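Local coordinates for protein MucR Phosphodiesterase (Pseudomonas aeruginosa, PDB 5M1T) that belongs to the EAL-domain phosphodiesterase family and binds C2E and magnesium ions, at residues L55-G59 with Q251-T255; L101-C105 with A142-L148; E159-M163 with F188-S194. All coordinates share one frame; numbering follows the deposited sequence.

Interaction 1 (L55-G59 with Q251-T255); sequences LAPNG and QEFLT
Pro57 and Thr255 form the closest backbone approach, 5.5 Å between their CA atoms, where a hairpin loop of the modified TIM barrel typical of EAL domains meets helix 248-257. The loop, joining strands 46-55 and 61-72, is kinked by a cis peptide bond before Pro57 and closed by a backbone hydrogen bond from Gly59 N to Leu55 O. This turn presents the Pro57 carbonyl and ring to residues one turn apart on the helix. Gln251 supplies the hydrogen bond across the contact: with CG anti to the backbone N (chi1 174°) and the chain extended beyond it, NE2 reaches Pro57 O at 2.6 Å. The acceptor lies almost in the Gln251 amide plane, yet NE2 stands well above the plane of the Pro57 carbonyl, 60° out of it, so the bond misses the usual lone-pair directions. Asn58 CB and its amide lie about 4.0 Å from Gln251 NE2, the two amide planes steeply inclined. Thr255 packs on the proline instead: OG1 sits 3.3 Å from Pro57 CA and also faces the methyl of Ala56, while CG2 lies 4.0 Å from Pro57 CB. Ala56, Gln251 and Thr255 all rest on Leu262 of strand 261-263, and Ala56 shares a backbone hydrogen bond with Asn260, so the surface contact spans the place where the first and last strands of the barrel pair. The hydroxyl of Thr255 donates a hydrogen bond within its own helix, OG1 to Gln251 O at 2.9 Å, reaching that oxygen from the face opposite Thr255 N.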
ATOM      1  N   LEU A  55      -1.339  32.171   2.856  1.00 30.31           N
ATOM      2  CA  LEU A  55      -2.531  32.649   2.140  1.00 31.93           C
ATOM      3  C   LEU A  55      -2.115  33.685   1.097  1.00 30.54           C
ATOM      4  O   LEU A  55      -1.184  34.452   1.304  1.00 28.98           O
ATOM      5  CB  LEU A  55      -3.653  33.184   3.057  1.00 34.19           C
ATOM      6  CG  LEU A  55      -4.456  32.117   3.868  1.00 35.76           C
ATOM      7  CD1 LEU A  55      -5.732  32.711   4.465  1.00 37.30           C
ATOM      8  CD2 LEU A  55      -4.813  30.829   3.113  1.00 34.98           C
ATOM      9  N   ALA A  56      -2.745  33.612  -0.060  1.00 30.23           N
ATOM     10  CA  ALA A  56      -2.376  34.442  -1.195  1.00 30.33           C
ATOM     11  C   ALA A  56      -2.919  35.865  -0.995  1.00 30.97           C
ATOM     12  O   ALA A  56      -4.053  36.024  -0.586  1.00 31.27           O
ATOM     13  CB  ALA A  56      -2.968  33.841  -2.449  1.00 29.91           C
ATOM     14  N   PRO A  57      -2.148  36.902  -1.298  1.00 31.62           N
ATOM     15  CA  PRO A  57      -0.826  36.825  -1.901  1.00 32.83           C
ATOM     16  C   PRO A  57       0.337  36.600  -0.931  1.00 34.85           C
ATOM     17  O   PRO A  57       1.353  36.026  -1.315  1.00 33.95           O
ATOM     18  CB  PRO A  57      -0.671  38.217  -2.513  1.00 32.86           C
ATOM     19  CG  PRO A  57      -1.436  39.112  -1.576  1.00 32.42           C
ATOM     20  CD  PRO A  57      -2.622  38.294  -1.162  1.00 32.45           C
ATOM     21  N   ASN A  58       0.213  37.099   0.293  1.00 38.01           N
ATOM     22  CA  ASN A  58       1.306  36.994   1.255  1.00 41.45           C
ATOM     23  C   ASN A  58       0.786  36.895   2.679  1.00 42.53           C
ATOM     24  O   ASN A  58       1.485  37.238   3.609  1.00 42.83           O
ATOM     25  CB  ASN A  58       2.184  38.215   1.112  1.00 44.18           C
ATOM     26  CG  ASN A  58       3.630  37.901   1.331  1.00 47.15           C
ATOM     27  OD1 ASN A  58       3.982  36.869   1.918  1.00 50.83           O
ATOM     28  ND2 ASN A  58       4.493  38.788   0.854  1.00 48.94           N
ATOM     29  N   GLY A  59      -0.463  36.414   2.787  1.00 45.04           N
ATOM     30  CA  GLY A  59      -1.389  36.610   3.926  1.00 43.36           C
ATOM     31  C   GLY A  59      -0.779  35.779   4.991  1.00 43.53           C
ATOM     32  O   GLY A  59       0.362  35.366   4.816  1.00 48.20           O
ATOM     33  N   GLN A 251       3.301  35.476  -8.358  1.00 26.42           N
ATOM     34  CA  GLN A 251       2.511  35.740  -7.158  1.00 27.38           C
ATOM     35  C   GLN A 251       1.261  36.525  -7.499  1.00 28.47           C
ATOM     36  O   GLN A 251       0.171  36.151  -7.120  1.00 28.74           O
ATOM     37  CB  GLN A 251       3.352  36.534  -6.151  1.00 27.69           C
ATOM     38  CG  GLN A 251       2.570  36.975  -4.936  1.00 28.07           C
ATOM     39  CD  GLN A 251       3.403  37.707  -3.918  1.00 28.80           C
ATOM     40  OE1 GLN A 251       4.214  38.563  -4.267  1.00 28.93           O
ATOM     41  NE2 GLN A 251       3.176  37.403  -2.633  1.00 28.76           N
ATOM     42  N   GLU A 252       1.430  37.620  -8.216  1.00 30.88           N
ATOM     43  CA  GLU A 252       0.301  38.480  -8.609  1.00 33.07           C
ATOM     44  C   GLU A 252      -0.687  37.724  -9.476  1.00 31.51           C
ATOM     45  O   GLU A 252      -1.880  37.798  -9.250  1.00 31.38           O
ATOM     46  CB  GLU A 252       0.791  39.727  -9.352  1.00 35.94           C
ATOM     47  CG  GLU A 252      -0.303  40.749  -9.660  1.00 39.69           C
ATOM     48  CD  GLU A 252      -1.129  40.426 -10.928  1.00 43.52           C
ATOM     49  OE1 GLU A 252      -0.617  39.797 -11.890  1.00 46.12           O
ATOM     50  OE2 GLU A 252      -2.327  40.813 -10.994  1.00 48.57           O
ATOM     51  N   PHE A 253      -0.191  36.993 -10.460  1.00 29.40           N
ATOM     52  CA  PHE A 253      -1.065  36.286 -11.370  1.00 29.21           C
ATOM     53  C   PHE A 253      -1.823  35.170 -10.654  1.00 28.05           C
ATOM     54  O   PHE A 253      -3.031  34.986 -10.799  1.00 27.25           O
ATOM     55  CB  PHE A 253      -0.228  35.740 -12.552  1.00 29.92           C
ATOM     56  CG  PHE A 253      -0.913  34.691 -13.324  1.00 29.96           C
ATOM     57  CD1 PHE A 253      -1.927  35.015 -14.187  1.00 30.42           C
ATOM     58  CD2 PHE A 253      -0.580  33.361 -13.146  1.00 30.42           C
ATOM     59  CE1 PHE A 253      -2.591  34.024 -14.896  1.00 30.76           C
ATOM     60  CE2 PHE A 253      -1.234  32.367 -13.853  1.00 30.19           C
ATOM     61  CZ  PHE A 253      -2.230  32.701 -14.737  1.00 30.34           C
ATOM     62  N   LEU A 254      -1.106  34.429  -9.832  1.00 27.82           N
ATOM     63  CA  LEU A 254      -1.741  33.313  -9.123  1.00 26.71           C
ATOM     64  C   LEU A 254      -2.774  33.821  -8.151  1.00 25.95           C
ATOM     65  O   LEU A 254      -3.798  33.190  -7.933  1.00 24.38           O
ATOM     66  CB  LEU A 254      -0.674  32.484  -8.415  1.00 25.92           C
ATOM     67  CG  LEU A 254       0.210  31.746  -9.416  1.00 26.04           C
ATOM     68  CD1 LEU A 254       1.493  31.276  -8.761  1.00 26.06           C
ATOM     69  CD2 LEU A 254      -0.525  30.578 -10.059  1.00 26.18           C
ATOM     70  N   THR A 255      -2.495  34.980  -7.554  1.00 26.64           N
ATOM     71  CA  THR A 255      -3.438  35.578  -6.621  1.00 27.14           C
ATOM     72  C   THR A 255      -4.720  36.001  -7.352  1.00 27.21           C
ATOM     73  O   THR A 255      -5.843  35.696  -6.910  1.00 26.48           O
ATOM     74  CB  THR A 255      -2.771  36.732  -5.844  1.00 28.08           C
ATOM     75  OG1 THR A 255      -1.744  36.173  -4.990  1.00 28.61           O
ATOM     76  CG2 THR A 255      -3.790  37.499  -4.964  1.00 28.29           C
TER

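Interaction 2 (L101-C105 with A142-L148); sequences LDEAC and ALLRHSL
Asp102 of helix 93-113 offers a single oxygen, OD1, to Arg145 in the last turn of helix 135-145 and to His146 just beyond its end, and the two donors arrive from opposite faces of the carboxylate plane. His146 NE2 gives a nearly straight bond (173°) to Asp102 OD1 at 2.6 Å, with the oxygen lying in the ring plane at its edge; NE2 comes from above the carboxylate plane, and imidazole and carboxylate are inclined by 50°. Arg145 NH1 makes a salt bridge to the same Asp102 OD1 at 2.8 Å, on the anti side but tilted out of the carboxylate plane, after the arginine chain bends at chi3. Two donors on one oxygen probably stabilise its negative charge. Cys105 C lies over one face of the His146 ring and Arg145 CG over the opposite face, both toward the rim. Behind this polar edge, Cys105 SG turns into an apolar patch, 3.8 Å from Leu148 CD2, while Leu101 CG touches Ala142 CB at 3.8 Å. A Schellman motif with Ser147 at C-prime ends helix 135-145 and brings Leu148 back against Met108 and Leu112 of helix 93-113. That helix in turn lies on the barrel, Ala104 packing on Leu48 of strand 46-55 and on Ile121 and Val123 of strand 120-124.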
ATOM      1  N   LEU A 101       7.646  11.299   9.952  1.00 22.31           N
ATOM      2  CA  LEU A 101       6.334  11.491  10.564  1.00 22.63           C
ATOM      3  C   LEU A 101       6.437  11.822  12.059  1.00 22.81           C
ATOM      4  O   LEU A 101       5.775  12.736  12.533  1.00 22.68           O
ATOM      5  CB  LEU A 101       5.496  10.228  10.369  1.00 23.01           C
ATOM      6  CG  LEU A 101       4.038  10.240  10.836  1.00 23.60           C
ATOM      7  CD1 LEU A 101       3.219  11.374  10.247  1.00 23.72           C
ATOM      8  CD2 LEU A 101       3.449   8.897  10.455  1.00 23.73           C
ATOM      9  N   ASP A 102       7.265  11.068  12.783  1.00 22.70           N
ATOM     10  CA  ASP A 102       7.521  11.321  14.210  1.00 23.12           C
ATOM     11  C   ASP A 102       8.015  12.748  14.492  1.00 23.10           C
ATOM     12  O   ASP A 102       7.438  13.442  15.280  1.00 23.02           O
ATOM     13  CB  ASP A 102       8.586  10.360  14.729  1.00 23.26           C
ATOM     14  CG  ASP A 102       8.858  10.544  16.192  1.00 23.89           C
ATOM     15  OD1 ASP A 102       7.921  10.333  16.990  1.00 24.23           O
ATOM     16  OD2 ASP A 102       9.995  10.921  16.554  1.00 24.80           O
ATOM     17  N   GLU A 103       9.082  13.147  13.818  1.00 23.76           N
ATOM     18  CA  GLU A 103       9.688  14.468  13.975  1.00 24.80           C
ATOM     19  C   GLU A 103       8.757  15.599  13.542  1.00 24.31           C
ATOM     20  O   GLU A 103       8.780  16.680  14.116  1.00 24.62           O
ATOM     21  CB  GLU A 103      10.991  14.539  13.150  1.00 25.50           C
ATOM     22  CG  GLU A 103      11.663  15.894  13.127  1.00 26.43           C
ATOM     23  CD  GLU A 103      12.358  16.279  14.438  1.00 27.56           C
ATOM     24  OE1 GLU A 103      12.376  15.493  15.409  1.00 28.34           O
ATOM     25  OE2 GLU A 103      12.881  17.403  14.497  1.00 28.52           O
ATOM     26  N   ALA A 104       7.958  15.366  12.510  1.00 23.68           N
ATOM     27  CA  ALA A 104       7.007  16.370  12.055  1.00 22.83           C
ATOM     28  C   ALA A 104       5.921  16.543  13.117  1.00 22.70           C
ATOM     29  O   ALA A 104       5.457  17.645  13.401  1.00 21.53           O
ATOM     30  CB  ALA A 104       6.389  15.936  10.739  1.00 22.57           C
ATOM     31  N   CYS A 105       5.462  15.438  13.667  1.00 22.87           N
ATOM     32  CA  CYS A 105       4.421  15.513  14.689  1.00 24.11           C
ATOM     33  C   CYS A 105       4.957  16.152  15.952  1.00 24.25           C
ATOM     34  O   CYS A 105       4.262  16.905  16.606  1.00 24.12           O
ATOM     35  CB  CYS A 105       3.814  14.129  14.980  1.00 24.69           C
ATOM     36  SG  CYS A 105       2.720  13.534  13.655  1.00 25.38           S
ATOM     37  N   ALA A 142       1.602   7.868  15.661  1.00 25.79           N
ATOM     38  CA  ALA A 142       2.433   9.090  15.735  1.00 25.29           C
ATOM     39  C   ALA A 142       1.698  10.289  16.331  1.00 25.81           C
ATOM     40  O   ALA A 142       2.291  11.090  17.040  1.00 25.23           O
ATOM     41  CB  ALA A 142       2.982   9.461  14.370  1.00 24.42           C
ATOM     42  N   LEU A 143       0.418  10.435  15.993  1.00 26.84           N
ATOM     43  CA  LEU A 143      -0.430  11.494  16.550  1.00 27.74           C
ATOM     44  C   LEU A 143      -0.643  11.270  18.054  1.00 29.12           C
ATOM     45  O   LEU A 143      -0.522  12.201  18.821  1.00 27.85           O
ATOM     46  CB  LEU A 143      -1.796  11.515  15.853  1.00 27.54           C
ATOM     47  CG  LEU A 143      -1.750  11.848  14.356  1.00 27.07           C
ATOM     48  CD1 LEU A 143      -3.074  11.461  13.712  1.00 27.29           C
ATOM     49  CD2 LEU A 143      -1.385  13.303  14.118  1.00 26.64           C
ATOM     50  N   LEU A 144      -0.919  10.031  18.456  1.00 30.60           N
ATOM     51  CA  LEU A 144      -1.092   9.687  19.870  1.00 33.64           C
ATOM     52  C   LEU A 144       0.213   9.915  20.676  1.00 33.51           C
ATOM     53  O   LEU A 144       0.201  10.578  21.710  1.00 33.22           O
ATOM     54  CB  LEU A 144      -1.583   8.244  19.980  1.00 35.93           C
ATOM     55  CG  LEU A 144      -1.887   7.740  21.391  1.00 39.44           C
ATOM     56  CD1 LEU A 144      -3.180   8.369  21.922  1.00 39.70           C
ATOM     57  CD2 LEU A 144      -1.959   6.201  21.373  1.00 40.16           C
ATOM     58  N   ARG A 145       1.335   9.412  20.169  1.00 33.04           N
ATOM     59  CA  ARG A 145       2.663   9.620  20.788  1.00 33.90           C
ATOM     60  C   ARG A 145       2.982  11.077  21.147  1.00 32.97           C
ATOM     61  O   ARG A 145       3.600  11.357  22.168  1.00 33.57           O
ATOM     62  CB  ARG A 145       3.752   9.087  19.842  1.00 34.75           C
ATOM     63  CG  ARG A 145       5.108   8.812  20.471  1.00 36.63           C
ATOM     64  CD  ARG A 145       6.146   8.425  19.392  1.00 36.80           C
ATOM     65  NE  ARG A 145       5.662   7.328  18.557  1.00 36.85           N
ATOM     66  CZ  ARG A 145       5.646   7.264  17.214  1.00 36.48           C
ATOM     67  NH1 ARG A 145       6.102   8.234  16.408  1.00 36.20           N
ATOM     68  NH2 ARG A 145       5.123   6.185  16.674  1.00 36.36           N
ATOM     69  N   HIS A 146       2.582  12.008  20.284  1.00 31.41           N
ATOM     70  CA  HIS A 146       2.883  13.433  20.464  1.00 30.18           C
ATOM     71  C   HIS A 146       1.660  14.250  20.845  1.00 29.84           C
ATOM     72  O   HIS A 146       1.688  15.460  20.753  1.00 30.37           O
ATOM     73  CB  HIS A 146       3.504  13.972  19.169  1.00 29.71           C
ATOM     74  CG  HIS A 146       4.832  13.357  18.862  1.00 29.01           C
ATOM     75  ND1 HIS A 146       5.985  13.704  19.531  1.00 28.81           N
ATOM     76  CD2 HIS A 146       5.173  12.359  18.016  1.00 28.53           C
ATOM     77  CE1 HIS A 146       6.985  12.967  19.091  1.00 28.79           C
ATOM     78  NE2 HIS A 146       6.521  12.153  18.159  1.00 28.54           N
ATOM     79  N   SER A 147       0.580  13.575  21.249  1.00 29.51           N
ATOM     80  CA  SER A 147      -0.685  14.238  21.626  1.00 29.69           C
ATOM     81  C   SER A 147      -1.093  15.328  20.626  1.00 29.51           C
ATOM     82  O   SER A 147      -1.383  16.483  21.002  1.00 29.79           O
ATOM     83  CB  SER A 147      -0.562  14.842  23.027  1.00 29.36           C
ATOM     84  OG  SER A 147       0.048  13.924  23.887  1.00 28.27           O
ATOM     85  N   LEU A 148      -1.130  14.956  19.360  1.00 28.78           N
ATOM     86  CA  LEU A 148      -1.352  15.924  18.290  1.00 29.48           C
ATOM     87  C   LEU A 148      -2.719  15.718  17.657  1.00 30.01           C
ATOM     88  O   LEU A 148      -3.019  14.635  17.162  1.00 31.35           O
ATOM     89  CB  LEU A 148      -0.248  15.807  17.231  1.00 28.54           C
ATOM     90  CG  LEU A 148      -0.380  16.809  16.066  1.00 28.69           C
ATOM     91  CD1 LEU A 148      -0.263  18.271  16.507  1.00 28.20           C
ATOM     92  CD2 LEU A 148       0.636  16.473  15.005  1.00 28.48           C
TER

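Interaction 3 (E159-M163 with F188-S194); sequences ESTAM and FGTGYSS
Glu159, at the start of helix 159-164, sends its side chain into the curve of the loop 188-194, where it meets Phe188, Gly189, Gly191 and Ser193. From CB the chain runs extended, CG anti to the backbone N (chi1 -165°), which drives the carboxylate straight into the loop. CG lies beside the Phe188 ring, 3.9 Å from CD1, and next to the Ser193 hydroxyl. The carboxylate beyond CD then stacks over that ring, the two planes 17° apart, with OE2 above the rim of one face. OE1 gathers two backbone N-H groups from opposite faces of the carboxylate: Gly189 N at 2.8 Å from OE1 on the syn side, tilted out of the plane, and Gly191 N at 2.9 Å from OE1, far above the plane. OE2 accepts from Ser193 OG, a bond modelled as very short and of doubtful exact length, and from a water that also donates to Gly191 O. Both carboxylate oxygens thus grip the loop, and little rotation is left to the group. Gly191 CA comes close to helix 159-164, 4.9 Å from Ser160 CA. One helical turn on, Met163 CB is 3.3 Å from Tyr192 O, while its SD accepts a weak hydrogen bond from Ser194 N. Ser194 OG itself caps Tyr197 N at the start of helix 195-200. The sequence Phe-Gly-Thr-Gly-Tyr-Ser-Ser, directly after the magnesium ligands Asp186 and Asp187, marks this as loop 6 of EAL domains, with a glutamate holding this loop, as in related EAL domains.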
ATOM      1  N   GLU A 159      -0.950  12.892  -7.438  1.00 23.52           N
ATOM      2  CA  GLU A 159      -1.998  12.543  -8.379  1.00 24.17           C
ATOM      3  C   GLU A 159      -1.826  11.103  -8.906  1.00 23.49           C
ATOM      4  O   GLU A 159      -2.762  10.327  -8.913  1.00 23.09           O
ATOM      5  CB  GLU A 159      -2.001  13.555  -9.540  1.00 25.05           C
ATOM      6  CG  GLU A 159      -3.272  13.507 -10.393  1.00 26.33           C
ATOM      7  CD  GLU A 159      -3.221  14.468 -11.563  1.00 27.20           C
ATOM      8  OE1 GLU A 159      -2.167  15.143 -11.710  1.00 27.29           O
ATOM      9  OE2 GLU A 159      -4.223  14.543 -12.333  1.00 28.84           O
ATOM     10  N   SER A 160      -0.618  10.758  -9.324  1.00 24.05           N
ATOM     11  CA  SER A 160      -0.349   9.442  -9.920  1.00 25.32           C
ATOM     12  C   SER A 160      -0.615   8.372  -8.912  1.00 24.78           C
ATOM     13  O   SER A 160      -1.253   7.382  -9.225  1.00 24.27           O
ATOM     14  CB  SER A 160       1.123   9.295 -10.321  1.00 26.43           C
ATOM     15  OG  SER A 160       1.543  10.424 -11.053  1.00 28.29           O
ATOM     16  N   THR A 161      -0.112   8.593  -7.694  1.00 24.27           N
ATOM     17  CA  THR A 161      -0.191   7.591  -6.638  1.00 23.85           C
ATOM     18  C   THR A 161      -1.640   7.333  -6.347  1.00 23.96           C
ATOM     19  O   THR A 161      -2.051   6.177  -6.240  1.00 24.12           O
ATOM     20  CB  THR A 161       0.593   8.041  -5.385  1.00 23.71           C
ATOM     21  OG1 THR A 161       1.986   7.972  -5.679  1.00 23.03           O
ATOM     22  CG2 THR A 161       0.305   7.141  -4.160  1.00 23.91           C
ATOM     23  N   ALA A 162      -2.427   8.404  -6.246  1.00 24.21           N
ATOM     24  CA  ALA A 162      -3.817   8.274  -5.827  1.00 24.51           C
ATOM     25  C   ALA A 162      -4.637   7.623  -6.919  1.00 24.57           C
ATOM     26  O   ALA A 162      -5.522   6.835  -6.637  1.00 25.25           O
ATOM     27  CB  ALA A 162      -4.413   9.640  -5.473  1.00 24.72           C
ATOM     28  N   MET A 163      -4.352   7.972  -8.162  1.00 25.05           N
ATOM     29  CA  MET A 163      -5.167   7.517  -9.303  1.00 25.82           C
ATOM     30  C   MET A 163      -4.732   6.134  -9.841  1.00 27.22           C
ATOM     31  O   MET A 163      -5.473   5.490 -10.592  1.00 27.94           O
ATOM     32  CB  MET A 163      -5.130   8.563 -10.413  1.00 25.56           C
ATOM     33  CG  MET A 163      -5.834   9.876 -10.052  1.00 25.53           C
ATOM     34  SD  MET A 163      -7.616   9.641  -9.858  1.00 25.48           S
ATOM     35  CE  MET A 163      -8.162  11.191  -9.167  1.00 26.53           C
ATOM     36  N   PHE A 188      -0.159  18.067  -8.757  1.00 24.14           N
ATOM     37  CA  PHE A 188      -1.350  17.960  -9.568  1.00 24.27           C
ATOM     38  C   PHE A 188      -1.094  18.568 -10.955  1.00 24.23           C
ATOM     39  O   PHE A 188      -0.429  19.591 -11.109  1.00 23.70           O
ATOM     40  CB  PHE A 188      -2.561  18.574  -8.876  1.00 24.41           C
ATOM     41  CG  PHE A 188      -3.855  18.151  -9.471  1.00 24.77           C
ATOM     42  CD1 PHE A 188      -4.449  16.968  -9.080  1.00 24.88           C
ATOM     43  CD2 PHE A 188      -4.466  18.913 -10.470  1.00 24.90           C
ATOM     44  CE1 PHE A 188      -5.639  16.542  -9.643  1.00 24.80           C
ATOM     45  CE2 PHE A 188      -5.665  18.498 -11.030  1.00 24.81           C
ATOM     46  CZ  PHE A 188      -6.248  17.304 -10.616  1.00 24.83           C
ATOM     47  N   GLY A 189      -1.553  17.851 -11.969  1.00 24.94           N
ATOM     48  CA  GLY A 189      -1.360  18.252 -13.346  1.00 25.50           C
ATOM     49  C   GLY A 189      -0.380  17.314 -14.015  1.00 26.03           C
ATOM     50  O   GLY A 189      -0.369  17.222 -15.247  1.00 27.38           O
ATOM     51  N   THR A 190       0.421  16.607 -13.219  1.00 25.70           N
ATOM     52  CA  THR A 190       1.418  15.665 -13.744  1.00 26.17           C
ATOM     53  C   THR A 190       0.919  14.241 -14.008  1.00 26.37           C
ATOM     54  O   THR A 190       1.606  13.469 -14.662  1.00 26.50           O
ATOM     55  CB  THR A 190       2.654  15.545 -12.826  1.00 25.54           C
ATOM     56  OG1 THR A 190       2.286  14.919 -11.602  1.00 25.61           O
ATOM     57  CG2 THR A 190       3.239  16.902 -12.549  1.00 25.74           C
ATOM     58  N   GLY A 191      -0.241  13.887 -13.470  1.00 26.47           N
ATOM     59  CA  GLY A 191      -0.773  12.554 -13.643  1.00 26.93           C
ATOM     60  C   GLY A 191      -2.035  12.599 -14.476  1.00 27.64           C
ATOM     61  O   GLY A 191      -2.309  13.590 -15.207  1.00 28.29           O
ATOM     62  N   TYR A 192      -2.802  11.527 -14.372  1.00 27.87           N
ATOM     63  CA  TYR A 192      -4.078  11.403 -15.082  1.00 28.71           C
ATOM     64  C   TYR A 192      -5.170  11.146 -14.053  1.00 28.56           C
ATOM     65  O   TYR A 192      -5.111  10.154 -13.325  1.00 27.93           O
ATOM     66  CB  TYR A 192      -4.034  10.251 -16.086  1.00 29.11           C
ATOM     67  CG  TYR A 192      -3.086  10.469 -17.248  1.00 29.89           C
ATOM     68  CD1 TYR A 192      -1.700  10.359 -17.093  1.00 29.83           C
ATOM     69  CD2 TYR A 192      -3.572  10.727 -18.511  1.00 30.40           C
ATOM     70  CE1 TYR A 192      -0.843  10.550 -18.164  1.00 29.73           C
ATOM     71  CE2 TYR A 192      -2.717  10.895 -19.590  1.00 30.86           C
ATOM     72  CZ  TYR A 192      -1.359  10.826 -19.407  1.00 30.59           C
ATOM     73  OH  TYR A 192      -0.530  11.004 -20.503  1.00 31.19           O
ATOM     74  N   SER A 193      -6.162  12.037 -13.989  1.00 29.11           N
ATOM     75  CA  SER A 193      -7.244  11.938 -12.989  1.00 28.96           C
ATOM     76  C   SER A 193      -8.587  11.624 -13.596  1.00 29.38           C
ATOM     77  O   SER A 193      -8.955  12.154 -14.637  1.00 30.68           O
ATOM     78  CB  SER A 193      -7.367  13.234 -12.178  1.00 28.40           C
ATOM     79  OG  SER A 193      -6.240  13.419 -11.376  1.00 27.83           O
ATOM     80  N   SER A 194      -9.326  10.757 -12.914  1.00 29.61           N
ATOM     81  CA  SER A 194     -10.759  10.592 -13.159  1.00 29.96           C
ATOM     82  C   SER A 194     -11.501  11.664 -12.361  1.00 29.33           C
ATOM     83  O   SER A 194     -11.368  11.717 -11.118  1.00 28.89           O
ATOM     84  CB  SER A 194     -11.215   9.230 -12.655  1.00 30.74           C
ATOM     85  OG  SER A 194     -12.577   9.276 -12.277  1.00 32.01           O
TER
HETATM   86  O   HOH W   1      -3.616  16.058 -14.633  1.00 34.50           O
HETATM   87  O   HOH W   2       1.881  12.639 -10.084  1.00 32.40           O

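Overall arrangement
The three contacts belong to one EAL domain but do not touch. Interaction 3 lies close to the metals: the side chain of Thr190 is about 8 Å from a magnesium ion and about 9 Å from C2E, and Thr190 OG1 bonds to the backbone of Asp187, a magnesium ligand. Interaction 2 lies on the other side of the chain's centre, about 28 Å from interaction 3 centre to centre, though the side chain of Leu101 is about 8 Å from C2E. Interaction 1 is peripheral, the side chain of Gln251 being about 11 Å from C2E. In sequence, the 55-59 and 251-255 pairing encloses both other contacts, which follow one another in series.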